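Side-chain contacts in D-methionine-binding lipoprotein MetQ (Escherichia coli, PDB 4YAH), which captures methionine and hands it to an ATP-driven permease as the substrate-binding component of the methionine transport system: residues 41-44 and 45-49; 66-69 and 70-73; 87-90 and 91-95; 136-139 and 140-143. One frame throughout, in Å; residues are numbered along the deposited sequence.

Contact 1: residues 41-44 and 45-49; sequences AEQQ and VAEVA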
loop_
_atom_site.group_PDB
_atom_site.type_symbol
_atom_site.label_atom_id
_atom_site.label_comp_id
_atom_site.label_asym_id
_atom_site.label_seq_id
_atom_site.Cartn_x
_atom_site.Cartn_y
_atom_site.Cartn_z
ATOM N N ALA A 41 -7.112 8.761 1.589
ATOM C CA ALA A 41 -7.138 8.613 3.023
ATOM C C ALA A 41 -5.728 8.661 3.600
ATOM O O ALA A 41 -5.556 9.093 4.732
ATOM C CB ALA A 41 -7.818 7.333 3.407
ATOM N N GLU A 42 -4.726 8.225 2.839
ATOM C CA GLU A 42 -3.355 8.249 3.362
ATOM C C GLU A 42 -2.889 9.698 3.514
ATOM O O GLU A 42 -2.184 10.034 4.465
ATOM C CB GLU A 42 -2.387 7.452 2.478
ATOM C CG GLU A 42 -2.637 5.930 2.577
ATOM C CD GLU A 42 -1.612 5.064 1.861
ATOM O OE1 GLU A 42 -1.920 3.879 1.598
ATOM O OE2 GLU A 42 -0.502 5.533 1.569
ATOM N N GLN A 43 -3.293 10.565 2.595
ATOM C CA GLN A 43 -2.990 11.986 2.728
ATOM C C GLN A 43 -3.660 12.562 3.972
ATOM O O GLN A 43 -3.063 13.369 4.682
ATOM C CB GLN A 43 -3.432 12.764 1.491
ATOM C CG GLN A 43 -3.112 14.253 1.583
ATOM C CD GLN A 43 -3.724 15.057 0.461
ATOM O OE1 GLN A 43 -4.196 14.505 -0.532
ATOM N NE2 GLN A 43 -3.724 16.375 0.616
ATOM N N GLN A 44 -4.900 12.158 4.233
ATOM C CA GLN A 44 -5.604 12.640 5.417
ATOM C C GLN A 44 -4.832 12.274 6.685
ATOM O O GLN A 44 -4.708 13.083 7.591
ATOM C CB GLN A 44 -7.015 12.067 5.497
ATOM C CG GLN A 44 -7.923 12.457 4.352
ATOM C CD GLN A 44 -9.242 11.711 4.423
ATOM O OE1 GLN A 44 -9.843 11.602 5.497
ATOM N NE2 GLN A 44 -9.683 11.164 3.291
ATOM N N VAL A 45 -4.325 11.045 6.746
ATOM C CA VAL A 45 -3.581 10.593 7.917
ATOM C C VAL A 45 -2.292 11.398 8.027
ATOM O O VAL A 45 -1.901 11.799 9.114
ATOM C CB VAL A 45 -3.293 9.082 7.830
ATOM C CG1 VAL A 45 -2.414 8.605 8.970
ATOM C CG2 VAL A 45 -4.614 8.309 7.840
ATOM N N ALA A 46 -1.636 11.634 6.897
ATOM C CA ALA A 46 -0.380 12.380 6.886
ATOM C C ALA A 46 -0.610 13.811 7.355
ATOM O O ALA A 46 0.270 14.411 7.986
ATOM C CB ALA A 46 0.240 12.370 5.504
ATOM N N GLU A 47 -1.789 14.354 7.043
ATOM C CA GLU A 47 -2.131 15.698 7.498
ATOM C C GLU A 47 -2.171 15.748 9.028
ATOM O O GLU A 47 -1.815 16.756 9.623
ATOM C CB GLU A 47 -3.473 16.155 6.895
ATOM C CG GLU A 47 -3.334 16.569 5.440
ATOM C CD GLU A 47 -4.611 17.138 4.859
ATOM O OE1 GLU A 47 -5.568 17.370 5.630
ATOM O OE2 GLU A 47 -4.643 17.354 3.629
ATOM N N VAL A 48 -2.580 14.659 9.667
ATOM C CA VAL A 48 -2.586 14.629 11.121
ATOM C C VAL A 48 -1.133 14.622 11.629
ATOM O O VAL A 48 -0.807 15.301 12.606
ATOM C CB VAL A 48 -3.368 13.418 11.642
ATOM C CG1 VAL A 48 -3.315 13.327 13.150
ATOM C CG2 VAL A 48 -4.816 13.517 11.174
ATOM N N ALA A 49 -0.262 13.878 10.948
ATOM C CA ALA A 49 1.163 13.837 11.325
ATOM C C ALA A 49 1.799 15.209 11.172
ATOM O O ALA A 49 2.599 15.640 11.996
ATOM C CB ALA A 49 1.913 12.828 10.485
#
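Val45 lies one helical turn beyond Ala41 and brings its CG2 methyl to 3.3 Å from Ala41 O, the same carbonyl that receives Val45 N at 3.1 Å. With CG1 anti to the backbone N (chi1 175°), CG2 is left beside that nitrogen and reaches back over the preceding turn. Ala46 repeats the pattern with a shorter group, its CB 3.5 Å from Glu42 O, which also takes the bond from Ala46 N at 3.0 Å. This is the tightly packed part of the contact, and its two residues face different neighbours: Val45 meets Phe263, Val255 and Tyr250, whereas Ala46 packs on Leu63 of strand 60-66.

Gln43 and Glu47 form a looser part, the first partly exposed and the second exposed. Glu47 N donates to Gln43 O at 2.9 Å, but the two extended side chains then join only through a weak bond, Gln43 NE2 to Glu47 OE2, 3.3 Å long and bent to 125°. Amide and carboxylate planes stand 73° apart, so the groups are not laid flat together. Gln44 is exposed too, and its carbonyl receives Val48 N only weakly.

The first turns are therefore held mainly by backbone bonds and buried methyls. Glu42 turns away from them: its OE1 is bonded to Thr204 and weakly to the amino nitrogen of the bound methionine, consistent with a carboxylate that complements the charge of the ligand's ammonium group.

Contact 2: residues 66-69 and 70-73; sequences FNDY and VLPN. With MET (methionine), chain B.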
loop_
_atom_site.group_PDB
_atom_site.type_symbol
_atom_site.label_atom_id
_atom_site.label_comp_id
_atom_site.label_asym_id
_atom_site.label_seq_id
_atom_site.Cartn_x
_atom_site.Cartn_y
_atom_site.Cartn_z
ATOM N N PHE A 66 0.974 12.488 -4.438
ATOM C CA PHE A 66 1.144 11.646 -5.618
ATOM C C PHE A 66 -0.089 10.755 -5.725
ATOM O O PHE A 66 -0.813 10.595 -4.745
ATOM C CB PHE A 66 2.406 10.774 -5.505
ATOM C CG PHE A 66 3.685 11.555 -5.431
ATOM C CD1 PHE A 66 4.407 11.819 -6.580
ATOM C CD2 PHE A 66 4.159 12.028 -4.219
ATOM C CE1 PHE A 66 5.589 12.553 -6.514
ATOM C CE2 PHE A 66 5.324 12.763 -4.150
ATOM C CZ PHE A 66 6.041 13.018 -5.294
ATOM N N ASN A 67 -0.327 10.187 -6.900
ATOM C CA ASN A 67 -1.349 9.154 -7.053
ATOM C C ASN A 67 -0.791 7.960 -7.801
ATOM O O ASN A 67 -1.472 7.339 -8.607
ATOM C CB ASN A 67 -2.582 9.686 -7.778
ATOM C CG ASN A 67 -3.754 8.738 -7.669
ATOM O OD1 ASN A 67 -3.960 8.131 -6.623
ATOM N ND2 ASN A 67 -4.499 8.572 -8.758
ATOM N N ASP A 68 0.459 7.630 -7.525
ATOM C CA ASP A 68 1.069 6.443 -8.080
ATOM C C ASP A 68 2.182 5.995 -7.159
ATOM O O ASP A 68 2.550 6.712 -6.220
ATOM C CB ASP A 68 1.618 6.715 -9.469
ATOM C CG ASP A 68 2.961 7.432 -9.424
ATOM O OD1 ASP A 68 2.975 8.598 -8.988
ATOM O OD2 ASP A 68 3.989 6.829 -9.799
ATOM N N TYR A 69 2.732 4.824 -7.445
ATOM C CA TYR A 69 3.718 4.208 -6.584
ATOM C C TYR A 69 5.145 4.309 -7.126
ATOM O O TYR A 69 6.079 3.796 -6.506
ATOM C CB TYR A 69 3.362 2.739 -6.392
ATOM C CG TYR A 69 2.220 2.428 -5.441
ATOM C CD1 TYR A 69 1.813 3.320 -4.469
ATOM C CD2 TYR A 69 1.605 1.189 -5.481
ATOM C CE1 TYR A 69 0.826 2.991 -3.569
ATOM C CE2 TYR A 69 0.617 0.853 -4.594
ATOM C CZ TYR A 69 0.233 1.735 -3.647
ATOM O OH TYR A 69 -0.759 1.358 -2.778
ATOM N N VAL A 70 5.313 4.963 -8.272
ATOM C CA VAL A 70 6.631 5.072 -8.904
ATOM C C VAL A 70 7.261 6.445 -8.659
ATOM O O VAL A 70 8.404 6.554 -8.187
ATOM C CB VAL A 70 6.514 4.795 -10.415
ATOM C CG1 VAL A 70 7.866 4.979 -11.130
ATOM C CG2 VAL A 70 5.973 3.368 -10.628
ATOM N N LEU A 71 6.512 7.500 -8.944
ATOM C CA LEU A 71 7.081 8.846 -8.834
ATOM C C LEU A 71 7.543 9.242 -7.424
ATOM O O LEU A 71 8.481 10.027 -7.291
ATOM C CB LEU A 71 6.079 9.883 -9.339
ATOM C CG LEU A 71 5.689 9.733 -10.810
ATOM C CD1 LEU A 71 4.687 10.829 -11.224
ATOM C CD2 LEU A 71 6.912 9.756 -11.697
ATOM N N PRO A 72 6.897 8.728 -6.361
ATOM C CA PRO A 72 7.410 9.185 -5.058
ATOM C C PRO A 72 8.855 8.773 -4.762
ATOM O O PRO A 72 9.593 9.539 -4.118
ATOM C CB PRO A 72 6.452 8.537 -4.059
ATOM C CG PRO A 72 5.181 8.314 -4.846
ATOM C CD PRO A 72 5.623 7.996 -6.234
ATOM N N ASN A 73 9.276 7.591 -5.209
ATOM C CA ASN A 73 10.659 7.193 -4.995
ATOM C C ASN A 73 11.612 7.937 -5.943
ATOM O O ASN A 73 12.737 8.252 -5.555
ATOM C CB ASN A 73 10.821 5.679 -5.138
ATOM C CG ASN A 73 10.452 4.945 -3.878
ATOM O OD1 ASN A 73 10.430 5.515 -2.782
ATOM N ND2 ASN A 73 10.168 3.661 -4.016
HETATM N N MET B . -0.256 1.224 1.095
HETATM C CA MET B . 0.072 0.117 0.196
HETATM C C MET B . -0.273 -1.191 0.868
HETATM O O MET B . 0.130 -1.384 2.019
HETATM C CB MET B . 1.557 0.136 -0.175
HETATM C CG MET B . 1.951 -0.863 -1.252
HETATM S SD MET B . 3.707 -0.838 -1.672
HETATM C CE MET B . 3.794 0.683 -2.617
HETATM O OXT MET B . -0.929 -2.058 0.256
#
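Asp68 OD2 accepts from both Leu71 N and Val70 N, and the hydrogen bonding of this turn centres on that one oxygen. Leu71 N arrives at 2.7 Å in a nearly straight bond (168°) on the syn side of OD2, and Val70 N at 2.8 Å from well above the carboxylate plane. Asp68 CG lies between its own N and carbonyl carbon (chi1 79°), which folds the carboxylate over the following turn. The bond to Val70 N, two residues on, closes an Asx turn.

Apolar packing joins Phe66 to Pro72 and Leu71. The Pro72 ring lies over one face of Phe66, with Pro72 CG 3.6 Å from Phe66 CG, and Pro72 CA makes a CH-pi contact 4.0 Å from the ring centroid and only 8° off its normal. Leu71 CB approaches the same ring obliquely. Separately, that CB sits 3.4 Å from Asp68 OD1. Pro72 has no N-H to offer the chain behind it: its CD is 3.3 Å from Asp68 O, a buried carbonyl with no hydrogen-bond partner in the model.

Ligand packing is the third kind. The methyl CE of methionine stands 3.5 Å above the plane of the Tyr69 ring, over its centre, and Tyr69 OH, bonded to Thr204, comes 3.3 Å from the ligand's CA. The capped junction from strand 60-66 into helix 71-78 thus carries Tyr69, which lines the methionine pocket of this NlpA-family substrate-binding protein.

Contact 3: residues 87-90 and 91-95; sequences QHKP and YLDQQ. With MET (methionine), chain B.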
loop_
_atom_site.group_PDB
_atom_site.type_symbol
_atom_site.label_atom_id
_atom_site.label_comp_id
_atom_site.label_asym_id
_atom_site.label_seq_id
_atom_site.Cartn_x
_atom_site.Cartn_y
_atom_site.Cartn_z
ATOM N N GLN A 87 5.071 3.068 1.121
ATOM C CA GLN A 87 5.438 1.735 0.635
ATOM C C GLN A 87 5.814 0.776 1.763
ATOM O O GLN A 87 6.209 1.195 2.845
ATOM C CB GLN A 87 6.598 1.850 -0.370
ATOM C CG GLN A 87 7.947 2.152 0.267
ATOM C CD GLN A 87 8.942 2.745 -0.716
ATOM O OE1 GLN A 87 9.335 2.099 -1.701
ATOM N NE2 GLN A 87 9.376 3.970 -0.441
ATOM N N HIS A 88 5.648 -0.524 1.512
ATOM C CA HIS A 88 6.109 -1.535 2.447
ATOM C C HIS A 88 7.513 -2.003 2.042
ATOM O O HIS A 88 8.020 -1.599 0.989
ATOM C CB HIS A 88 5.108 -2.725 2.544
ATOM C CG HIS A 88 4.623 -3.273 1.233
ATOM N ND1 HIS A 88 5.461 -3.809 0.274
ATOM C CD2 HIS A 88 3.365 -3.404 0.745
ATOM C CE1 HIS A 88 4.739 -4.218 -0.755
ATOM N NE2 HIS A 88 3.463 -3.992 -0.490
ATOM N N LYS A 89 8.149 -2.837 2.871
ATOM C CA LYS A 89 9.553 -3.163 2.651
ATOM C C LYS A 89 9.774 -4.046 1.430
ATOM O O LYS A 89 10.744 -3.852 0.717
ATOM C CB LYS A 89 10.189 -3.835 3.882
ATOM C CG LYS A 89 11.712 -3.942 3.718
ATOM C CD LYS A 89 12.433 -4.284 4.999
ATOM C CE LYS A 89 13.944 -4.424 4.737
ATOM N NZ LYS A 89 14.233 -5.676 3.962
ATOM N N PRO A 90 8.882 -5.025 1.171
ATOM C CA PRO A 90 9.126 -5.759 -0.076
ATOM C C PRO A 90 9.157 -4.841 -1.299
ATOM O O PRO A 90 10.004 -5.015 -2.184
ATOM C CB PRO A 90 7.960 -6.743 -0.126
ATOM C CG PRO A 90 7.658 -7.012 1.304
ATOM C CD PRO A 90 7.851 -5.673 1.996
ATOM N N TYR A 91 8.254 -3.871 -1.336
ATOM C CA TYR A 91 8.202 -2.926 -2.441
ATOM C C TYR A 91 9.499 -2.123 -2.511
ATOM O O TYR A 91 10.075 -1.951 -3.586
ATOM C CB TYR A 91 7.025 -1.983 -2.296
ATOM C CG TYR A 91 6.837 -1.116 -3.513
ATOM C CD1 TYR A 91 6.067 -1.564 -4.581
ATOM C CD2 TYR A 91 7.441 0.134 -3.614
ATOM C CE1 TYR A 91 5.878 -0.782 -5.715
ATOM C CE2 TYR A 91 7.260 0.917 -4.740
ATOM C CZ TYR A 91 6.479 0.444 -5.793
ATOM O OH TYR A 91 6.281 1.190 -6.936
ATOM N N LEU A 92 9.915 -1.602 -1.362
ATOM C CA LEU A 92 11.146 -0.830 -1.275
ATOM C C LEU A 92 12.323 -1.646 -1.817
ATOM O O LEU A 92 13.081 -1.177 -2.677
ATOM C CB LEU A 92 11.408 -0.410 0.172
ATOM C CG LEU A 92 12.755 0.283 0.413
ATOM C CD1 LEU A 92 12.826 1.547 -0.439
ATOM C CD2 LEU A 92 12.891 0.595 1.884
ATOM N N ASP A 93 12.473 -2.867 -1.316
ATOM C CA ASP A 93 13.564 -3.748 -1.740
ATOM C C ASP A 93 13.569 -3.996 -3.242
ATOM O O ASP A 93 14.616 -3.995 -3.874
ATOM C CB ASP A 93 13.481 -5.082 -1.005
ATOM C CG ASP A 93 13.765 -4.945 0.485
ATOM O OD1 ASP A 93 14.282 -3.891 0.899
ATOM O OD2 ASP A 93 13.470 -5.889 1.237
ATOM N N GLN A 94 12.387 -4.190 -3.814
ATOM C CA GLN A 94 12.256 -4.399 -5.245
ATOM C C GLN A 94 12.670 -3.156 -6.031
ATOM O O GLN A 94 13.265 -3.246 -7.107
ATOM C CB GLN A 94 10.812 -4.791 -5.567
ATOM C CG GLN A 94 10.597 -5.226 -6.989
ATOM C CD GLN A 94 11.305 -6.526 -7.281
ATOM O OE1 GLN A 94 11.312 -7.439 -6.452
ATOM N NE2 GLN A 94 11.930 -6.610 -8.444
ATOM N N GLN A 95 12.330 -1.996 -5.487
ATOM C CA GLN A 95 12.697 -0.710 -6.084
ATOM C C GLN A 95 14.219 -0.518 -6.067
ATOM O O GLN A 95 14.795 -0.000 -7.030
ATOM C CB GLN A 95 12.008 0.437 -5.343
ATOM C CG GLN A 95 10.500 0.547 -5.622
ATOM C CD GLN A 95 10.205 1.389 -6.823
ATOM O OE1 GLN A 95 10.257 2.619 -6.757
ATOM N NE2 GLN A 95 9.877 0.744 -7.931
HETATM N N MET B . -0.256 1.224 1.095
HETATM C CA MET B . 0.072 0.117 0.196
HETATM C C MET B . -0.273 -1.191 0.868
HETATM O O MET B . 0.130 -1.384 2.019
HETATM C CB MET B . 1.557 0.136 -0.175
HETATM C CG MET B . 1.951 -0.863 -1.252
HETATM S SD MET B . 3.707 -0.838 -1.672
HETATM C CE MET B . 3.794 0.683 -2.617
HETATM O OXT MET B . -0.929 -2.058 0.256
#
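His88 and Tyr91 send their side chains across each other at about a right angle, and the imidazole turns back to cap the helix that starts after it. Tyr91 N donates to His88 ND1 at 3.2 Å, meeting the ring edge with only a slight tilt from its plane. The chi1 of 47°, which sets CG between the backbone N and the carbonyl carbon, is what carries ND1 to that N-H. The acceptor role of ND1 is consistent with a proton on NE2, which is bonded to Asn141 OD1. Methionine lies over one face of this ring, its SD 3.4 Å above the plane and displaced toward the rim.

The Tyr91 ring takes the ligand from another direction: the methyl CE stands 3.6 Å above its centre. At the edge of the ring, in its plane, Gln87 OE1 lies 3.3 Å from Tyr91 CD2. The two side chains cross nearly perpendicularly, with amide and ring planes 57° apart, and the same OE1 accepts from Asn73 ND2. Tyr91 OH is bonded to Tyr69 O, so the backbone N and the phenol oxygen each have a partner.

Farther out, Lys89 and Asp93 span one turn. A bend at chi4 (-72°) lets Lys89 NZ reach the syn lone pair of Asp93 OD2 at 2.8 Å in a salt bridge, beside the backbone bond from Asp93 N to Lys89 O, also 2.8 Å. Helix 89-99 thus begins with a histidine N-cap at the end of strand 83-88, and imidazole and phenol together form aromatic walls of the methionine pocket.

Contact 4: residues 136-139 and 140-143; sequences PNDP and TNLG. With MET (methionine), chain B.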
loop_
_atom_site.group_PDB
_atom_site.type_symbol
_atom_site.label_atom_id
_atom_site.label_comp_id
_atom_site.label_asym_id
_atom_site.label_seq_id
_atom_site.Cartn_x
_atom_site.Cartn_y
_atom_site.Cartn_z
ATOM N N PRO A 136 -2.805 -5.760 -8.832
ATOM C CA PRO A 136 -1.688 -4.850 -9.128
ATOM C C PRO A 136 -0.598 -5.510 -9.960
ATOM O O PRO A 136 -0.367 -6.709 -9.797
ATOM C CB PRO A 136 -1.142 -4.482 -7.747
ATOM C CG PRO A 136 -2.078 -5.028 -6.738
ATOM C CD PRO A 136 -2.969 -6.022 -7.397
ATOM N N ASN A 137 0.108 -4.742 -10.793
ATOM C CA ASN A 137 1.096 -5.342 -11.695
ATOM C C ASN A 137 2.564 -5.181 -11.287
ATOM O O ASN A 137 3.449 -5.637 -12.003
ATOM C CB ASN A 137 0.903 -4.787 -13.102
ATOM C CG ASN A 137 1.281 -3.320 -13.226
ATOM O OD1 ASN A 137 1.634 -2.646 -12.253
ATOM N ND2 ASN A 137 1.194 -2.815 -14.444
ATOM N N ASP A 138 2.823 -4.566 -10.143
ATOM C CA ASP A 138 4.200 -4.453 -9.660
ATOM C C ASP A 138 4.547 -5.749 -8.923
ATOM O O ASP A 138 3.672 -6.380 -8.326
ATOM C CB ASP A 138 4.358 -3.227 -8.759
ATOM C CG ASP A 138 3.479 -3.302 -7.538
ATOM O OD1 ASP A 138 2.256 -3.017 -7.675
ATOM O OD2 ASP A 138 4.008 -3.685 -6.461
ATOM N N PRO A 139 5.817 -6.179 -8.975
ATOM C CA PRO A 139 6.115 -7.559 -8.539
ATOM C C PRO A 139 5.679 -7.932 -7.133
ATOM O O PRO A 139 5.173 -9.054 -6.957
ATOM C CB PRO A 139 7.642 -7.638 -8.640
ATOM C CG PRO A 139 7.995 -6.653 -9.679
ATOM C CD PRO A 139 7.005 -5.513 -9.529
ATOM N N THR A 140 5.859 -7.061 -6.145
ATOM C CA THR A 140 5.574 -7.488 -4.782
ATOM C C THR A 140 4.072 -7.432 -4.484
ATOM O O THR A 140 3.566 -8.274 -3.738
ATOM C CB THR A 140 6.346 -6.675 -3.733
ATOM O OG1 THR A 140 5.981 -5.298 -3.773
ATOM C CG2 THR A 140 7.827 -6.809 -3.974
ATOM N N ASN A 141 3.341 -6.483 -5.060
ATOM C CA ASN A 141 1.907 -6.446 -4.756
ATOM C C ASN A 141 1.168 -7.439 -5.630
ATOM O O ASN A 141 0.138 -7.971 -5.219
ATOM C CB ASN A 141 1.363 -5.030 -4.878
ATOM C CG ASN A 141 1.799 -4.163 -3.706
ATOM O OD1 ASN A 141 1.370 -4.363 -2.568
ATOM N ND2 ASN A 141 2.682 -3.221 -3.977
ATOM N N LEU A 142 1.714 -7.725 -6.806
ATOM C CA LEU A 142 1.229 -8.837 -7.606
ATOM C C LEU A 142 1.376 -10.146 -6.823
ATOM O O LEU A 142 0.423 -10.928 -6.702
ATOM C CB LEU A 142 1.983 -8.932 -8.927
ATOM C CG LEU A 142 1.708 -10.211 -9.740
ATOM C CD1 LEU A 142 0.242 -10.298 -10.075
ATOM C CD2 LEU A 142 2.552 -10.230 -10.989
ATOM N N GLY A 143 2.573 -10.387 -6.296
ATOM C CA GLY A 143 2.848 -11.621 -5.582
ATOM C C GLY A 143 1.919 -11.734 -4.404
ATOM O O GLY A 143 1.309 -12.765 -4.157
HETATM N N MET B . -0.256 1.224 1.095
HETATM C CA MET B . 0.072 0.117 0.196
HETATM C C MET B . -0.273 -1.191 0.868
HETATM O O MET B . 0.130 -1.384 2.019
HETATM C CB MET B . 1.557 0.136 -0.175
HETATM C CG MET B . 1.951 -0.863 -1.252
HETATM S SD MET B . 3.707 -0.838 -1.672
HETATM C CE MET B . 3.794 0.683 -2.617
HETATM O OXT MET B . -0.929 -2.058 0.256
HETATM O O HOH W 1 6.678 -4.263 -6.266
#
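The carboxylate of Asp138 and the amide of Asn141 are turned 66° apart, and they meet through Asp138 OD2 and Asn141 ND2 at 2.9 Å. The amide nitrogen arrives on the syn side of OD2, close to the carboxylate plane. From above that plane comes a second donor, Asn141 N, at 3.2 Å, so one residue grips one oxygen both through its backbone and through its side chain. The Asn141 amide has the methionine sulfur beyond it, SD lying 3.5 Å from ND2. Pro136 approaches the root of that side chain, its CB 3.8 Å from Asn141 CB, with the two side chains crossing at about a right angle.

Behind these groups the helix begins. Asp138 is the N-cap, and its chi1 of 61° tucks the carboxylate back over the first turn. A water donates to Asp138 OD2 at 2.7 Å and accepts from Thr140 N, linking the cap to an early amide of helix 139-151. Leu142 N donates to Asp138 O at 2.8 Å, while Leu142 CB packs 3.3 Å from Pro136 O, a buried carbonyl without a hydrogen-bond partner in the model.

Three donors thus converge on OD2, and the start of the helix would probably further stabilise its negative charge. By holding ND2, OD2 helps set the amide's rotation, as do the partners of its other end, where OD1 makes weak bonds to Arg144 and Asn202. Asp138 therefore probably acts as a second-shell residue that positions Asn141 beside the ligand.

Each contact is local, made between neighbouring turns of one helix or round a strand-to-helix turn, and the four follow in series along the chain; none nests or crosses. Contact 1 opens helix 41-57, which follows strand 32-38 in a beta-alpha-beta unit. Contact 2 leads from strand 60-66 into helix 71-78, and contact 3 from strand 83-88 into helix 89-99; these three strands belong to the six-stranded sheet. Contact 4 leaves strand 132-136 of the five-stranded sheet. Contact 3 is the hub, touching both contact 2 and contact 4, the latter tying the two sheet systems together. Contact 1 stays apart, its centre about 25 Å from that of contact 4, but Glu42 reaches the same methionine.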